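Local structure of WZI (Escherichia coli, 2YNK) at residues Thr339-Asp350 with Asn394-Lys402. The protein is an outer membrane beta-barrel lectin that binds carbohydrate and takes part in the assembly of the group 1 capsule. Sequence-based numbering, arbitrary orientation.
Sequences TNYSYTHHIYKD and NPENQSINK
Q398 reaches across to N340 with its side-chain amide. NE2 of Q398 donates to OD1 of N340 at 2.7 Å, and the N-H...O angle is 170°. The donor lies in the carbonyl plane of N340, on a lone pair, and OD1 lies in the amide plane of Q398. The two amide planes are still turned 33° apart, and the side chains run past each other in opposite directions. The Q398 chain is extended beyond CG (chi2 175°), which carries NE2 over to the other loop.

E396 crosses T339 at about a right angle. OG1 of T339 gives a weak hydrogen bond to OE2 of E396 at 3.0 Å. The E396 chain bends at chi2, which turns its carboxylate to the T339 hydroxyl. CB of E396 also lies near OD1 of N340.

I400 makes the apolar part of the contact, mostly against backbone carbonyls. Its CD1 is 3.5 Å from O of Y343. Its CB is 3.5 Å from O of D350, and CG2 packs on O of K349.

Both segments belong to loops of the closed antiparallel barrel of this outer membrane protein. Segment 394-402 connects neighbouring barrel strands 383-393 and 408-422. Segment 339-350 lies in the long connection from strand 322-331 toward 368-377, before short strand 353-354.

The next shell sets the position of Q398. Its backbone N donates to OD1 of N394 at 2.8 Å, and ND2 of N394 returns a bond to O of Q398 at 3.0 Å. N394 opens a type I turn that ends at N397, with N of N397 bonded to O of N394. Q398 follows directly. ND2 of N394 also bonds to O of F404. In segment 339-350, a type II turn spans Y341 to T344. Y343 within it is held by its hydroxyl, which bonds to O of L160 and N of D361, and by its backbone N, which bonds to OE2 of E296.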
loop_
_atom_site.group_PDB
_atom_site.type_symbol
_atom_site.label_atom_id
_atom_site.label_comp_id
_atom_site.label_asym_id
_atom_site.label_seq_id
_atom_site.Cartn_x
_atom_site.Cartn_y
_atom_site.Cartn_z
ATOM N N THR A 339 20.789 6.960 13.765
ATOM C CA THR A 339 20.381 7.476 12.456
ATOM C C THR A 339 21.437 7.191 11.397
ATOM O O THR A 339 22.501 6.645 11.686
ATOM C CB THR A 339 20.100 8.995 12.485
ATOM O OG1 THR A 339 21.327 9.720 12.355
ATOM C CG2 THR A 339 19.406 9.403 13.777
ATOM N N ASN A 340 21.113 7.563 10.166
ATOM C CA ASN A 340 22.008 7.435 9.016
ATOM C C ASN A 340 22.315 5.991 8.609
ATOM O O ASN A 340 23.339 5.725 7.981
ATOM C CB ASN A 340 23.307 8.238 9.246
ATOM C CG ASN A 340 23.679 9.118 8.061
ATOM O OD1 ASN A 340 22.830 9.498 7.252
ATOM N ND2 ASN A 340 24.955 9.466 7.971
ATOM N N TYR A 341 21.416 5.068 8.943
ATOM C CA TYR A 341 21.547 3.659 8.542
ATOM C C TYR A 341 20.265 3.066 7.931
ATOM O O TYR A 341 20.335 2.156 7.108
ATOM C CB TYR A 341 21.993 2.815 9.735
ATOM C CG TYR A 341 22.405 1.402 9.384
ATOM C CD1 TYR A 341 23.589 1.151 8.697
ATOM C CD2 TYR A 341 21.607 0.311 9.746
ATOM C CE1 TYR A 341 23.969 -0.139 8.375
ATOM C CE2 TYR A 341 21.985 -0.987 9.434
ATOM C CZ TYR A 341 23.168 -1.205 8.751
ATOM O OH TYR A 341 23.545 -2.490 8.440
ATOM N N SER A 342 19.097 3.568 8.321
ATOM C CA SER A 342 17.847 3.053 7.748
ATOM C C SER A 342 17.721 3.464 6.284
ATOM O O SER A 342 17.945 4.621 5.928
ATOM C CB SER A 342 16.631 3.512 8.550
ATOM O OG SER A 342 16.513 2.764 9.744
ATOM N N TYR A 343 17.384 2.493 5.441
ATOM C CA TYR A 343 17.223 2.710 4.007
ATOM C C TYR A 343 18.502 3.227 3.319
ATOM O O TYR A 343 18.456 3.791 2.233
ATOM C CB TYR A 343 16.024 3.631 3.740
ATOM C CG TYR A 343 14.684 3.135 4.268
ATOM C CD1 TYR A 343 14.411 1.775 4.421
ATOM C CD2 TYR A 343 13.671 4.037 4.568
ATOM C CE1 TYR A 343 13.176 1.342 4.876
ATOM C CE2 TYR A 343 12.434 3.612 5.024
ATOM C CZ TYR A 343 12.188 2.265 5.175
ATOM O OH TYR A 343 10.951 1.843 5.623
ATOM N N THR A 344 19.633 2.965 3.961
ATOM C CA THR A 344 20.970 3.295 3.476
ATOM C C THR A 344 21.616 2.008 3.019
ATOM O O THR A 344 21.263 0.937 3.510
ATOM C CB THR A 344 21.815 3.854 4.639
ATOM O OG1 THR A 344 21.489 5.231 4.829
ATOM C CG2 THR A 344 23.307 3.693 4.410
ATOM N N HIS A 345 22.548 2.101 2.079
ATOM C CA HIS A 345 23.452 0.990 1.805
ATOM C C HIS A 345 24.789 1.451 1.249
ATOM O O HIS A 345 24.892 2.540 0.682
ATOM C CB HIS A 345 22.799 -0.035 0.893
ATOM C CG HIS A 345 23.435 -1.386 0.974
ATOM N ND1 HIS A 345 24.095 -1.932 -0.053
ATOM C CD2 HIS A 345 23.532 -2.284 2.028
ATOM C CE1 HIS A 345 24.585 -3.129 0.312
ATOM N NE2 HIS A 345 24.239 -3.348 1.588
ATOM N N HIS A 346 25.820 0.616 1.403
ATOM C CA HIS A 346 27.192 0.982 1.024
ATOM C C HIS A 346 27.570 0.532 -0.364
ATOM O O HIS A 346 28.494 1.095 -0.959
ATOM C CB HIS A 346 28.201 0.465 2.055
ATOM C CG HIS A 346 28.188 -1.042 2.233
ATOM N ND1 HIS A 346 27.126 -1.707 2.737
ATOM C CD2 HIS A 346 29.159 -2.002 1.967
ATOM C CE1 HIS A 346 27.399 -3.021 2.782
ATOM N NE2 HIS A 346 28.642 -3.204 2.314
ATOM N N ILE A 347 26.888 -0.492 -0.884
ATOM C CA ILE A 347 26.998 -0.855 -2.308
ATOM C C ILE A 347 25.918 -0.104 -3.078
ATOM O O ILE A 347 26.210 0.720 -3.937
ATOM C CB ILE A 347 26.864 -2.380 -2.548
ATOM C CG1 ILE A 347 28.029 -3.143 -1.908
ATOM C CG2 ILE A 347 26.815 -2.695 -4.033
ATOM C CD1 ILE A 347 29.402 -2.556 -2.201
ATOM N N TYR A 348 24.666 -0.385 -2.751
ATOM C CA TYR A 348 23.539 0.322 -3.342
ATOM C C TYR A 348 23.435 1.680 -2.656
ATOM O O TYR A 348 22.732 1.847 -1.666
ATOM C CB TYR A 348 22.259 -0.537 -3.238
ATOM C CG TYR A 348 22.406 -1.831 -4.016
ATOM C CD1 TYR A 348 22.138 -1.877 -5.371
ATOM C CD2 TYR A 348 22.877 -2.987 -3.406
ATOM C CE1 TYR A 348 22.295 -3.045 -6.097
ATOM C CE2 TYR A 348 23.035 -4.165 -4.121
ATOM C CZ TYR A 348 22.741 -4.186 -5.470
ATOM O OH TYR A 348 22.905 -5.340 -6.202
ATOM N N LYS A 349 24.165 2.647 -3.201
ATOM C CA LYS A 349 24.455 3.901 -2.495
ATOM C C LYS A 349 23.325 4.904 -2.554
ATOM O O LYS A 349 23.250 5.791 -1.712
ATOM C CB LYS A 349 25.743 4.536 -3.035
ATOM C CG LYS A 349 27.010 3.764 -2.691
ATOM C CD LYS A 349 28.231 4.498 -3.212
ATOM C CE LYS A 349 29.531 3.792 -2.873
ATOM N NZ LYS A 349 30.651 4.776 -2.918
ATOM N N ASP A 350 22.451 4.768 -3.549
ATOM C CA ASP A 350 21.232 5.584 -3.631
ATOM C C ASP A 350 20.227 5.151 -2.550
ATOM O O ASP A 350 19.159 5.748 -2.421
ATOM C CB ASP A 350 20.561 5.440 -5.002
ATOM C CG ASP A 350 21.216 6.264 -6.112
ATOM O OD1 ASP A 350 22.263 6.926 -5.910
ATOM O OD2 ASP A 350 20.633 6.229 -7.228
ATOM N N ASN A 394 13.908 13.082 8.054
ATOM C CA ASN A 394 15.270 13.268 7.531
ATOM C C ASN A 394 16.207 14.150 8.390
ATOM O O ASN A 394 16.798 15.120 7.903
ATOM C CB ASN A 394 15.211 13.765 6.077
ATOM C CG ASN A 394 16.520 13.546 5.325
ATOM O OD1 ASN A 394 17.510 13.080 5.899
ATOM N ND2 ASN A 394 16.536 13.894 4.040
ATOM N N PRO A 395 16.378 13.788 9.669
ATOM C CA PRO A 395 17.193 14.595 10.580
ATOM C C PRO A 395 18.648 14.796 10.121
ATOM O O PRO A 395 19.275 15.774 10.519
ATOM C CB PRO A 395 17.142 13.798 11.888
ATOM C CG PRO A 395 16.886 12.399 11.466
ATOM C CD PRO A 395 15.978 12.511 10.280
ATOM N N GLU A 396 19.161 13.881 9.298
ATOM C CA GLU A 396 20.525 13.959 8.759
ATOM C C GLU A 396 20.613 14.607 7.372
ATOM O O GLU A 396 21.657 14.531 6.727
ATOM C CB GLU A 396 21.145 12.552 8.697
ATOM C CG GLU A 396 21.280 11.861 10.048
ATOM C CD GLU A 396 22.111 12.666 11.033
ATOM O OE1 GLU A 396 23.128 13.266 10.615
ATOM O OE2 GLU A 396 21.734 12.713 12.225
ATOM N N ASN A 397 19.534 15.244 6.925
ATOM C CA ASN A 397 19.476 15.895 5.605
ATOM C C ASN A 397 20.100 15.071 4.481
ATOM O O ASN A 397 20.874 15.583 3.680
ATOM C CB ASN A 397 20.096 17.291 5.660
ATOM C CG ASN A 397 19.308 18.242 6.534
ATOM O OD1 ASN A 397 18.515 19.039 6.047
ATOM N ND2 ASN A 397 19.514 18.155 7.834
ATOM N N GLN A 398 19.730 13.796 4.435
ATOM C CA GLN A 398 20.244 12.849 3.452
ATOM C C GLN A 398 19.726 13.178 2.059
ATOM O O GLN A 398 18.515 13.247 1.839
ATOM C CB GLN A 398 19.814 11.411 3.801
ATOM C CG GLN A 398 20.135 10.957 5.220
ATOM C CD GLN A 398 19.594 9.582 5.560
ATOM O OE1 GLN A 398 18.468 9.213 5.185
ATOM N NE2 GLN A 398 20.385 8.814 6.291
ATOM N N SER A 399 20.651 13.362 1.117
ATOM C CA SER A 399 20.304 13.563 -0.290
ATOM C C SER A 399 19.529 12.378 -0.920
ATOM O O SER A 399 18.738 12.578 -1.839
ATOM C CB SER A 399 21.568 13.802 -1.088
ATOM O OG SER A 399 22.428 12.673 -0.988
ATOM N N ILE A 400 19.738 11.156 -0.443
ATOM C CA ILE A 400 19.143 10.004 -1.116
ATOM C C ILE A 400 17.591 9.994 -1.076
ATOM O O ILE A 400 16.944 9.287 -1.854
ATOM C CB ILE A 400 19.728 8.669 -0.597
ATOM C CG1 ILE A 400 19.259 8.348 0.842
ATOM C CG2 ILE A 400 21.247 8.705 -0.691
ATOM C CD1 ILE A 400 19.626 6.949 1.310
ATOM N N ASN A 401 17.023 10.811 -0.187
ATOM C CA ASN A 401 15.590 10.955 -0.025
ATOM C C ASN A 401 15.080 12.285 -0.578
ATOM O O ASN A 401 15.068 13.289 0.126
ATOM C CB ASN A 401 15.248 10.840 1.465
ATOM C CG ASN A 401 13.757 10.989 1.751
ATOM O OD1 ASN A 401 12.943 11.157 0.837
ATOM N ND2 ASN A 401 13.397 10.929 3.031
ATOM N N LYS A 402 14.620 12.268 -1.826
ATOM C CA LYS A 402 13.992 13.433 -2.453
ATOM C C LYS A 402 12.544 13.710 -1.992
ATOM O O LYS A 402 12.011 14.788 -2.250
ATOM C CB LYS A 402 14.031 13.289 -3.985
ATOM C CG LYS A 402 15.423 13.464 -4.589
ATOM C CD LYS A 402 15.502 13.068 -6.064
ATOM C CE LYS A 402 14.444 13.741 -6.956
ATOM N NZ LYS A 402 13.160 12.973 -7.107
#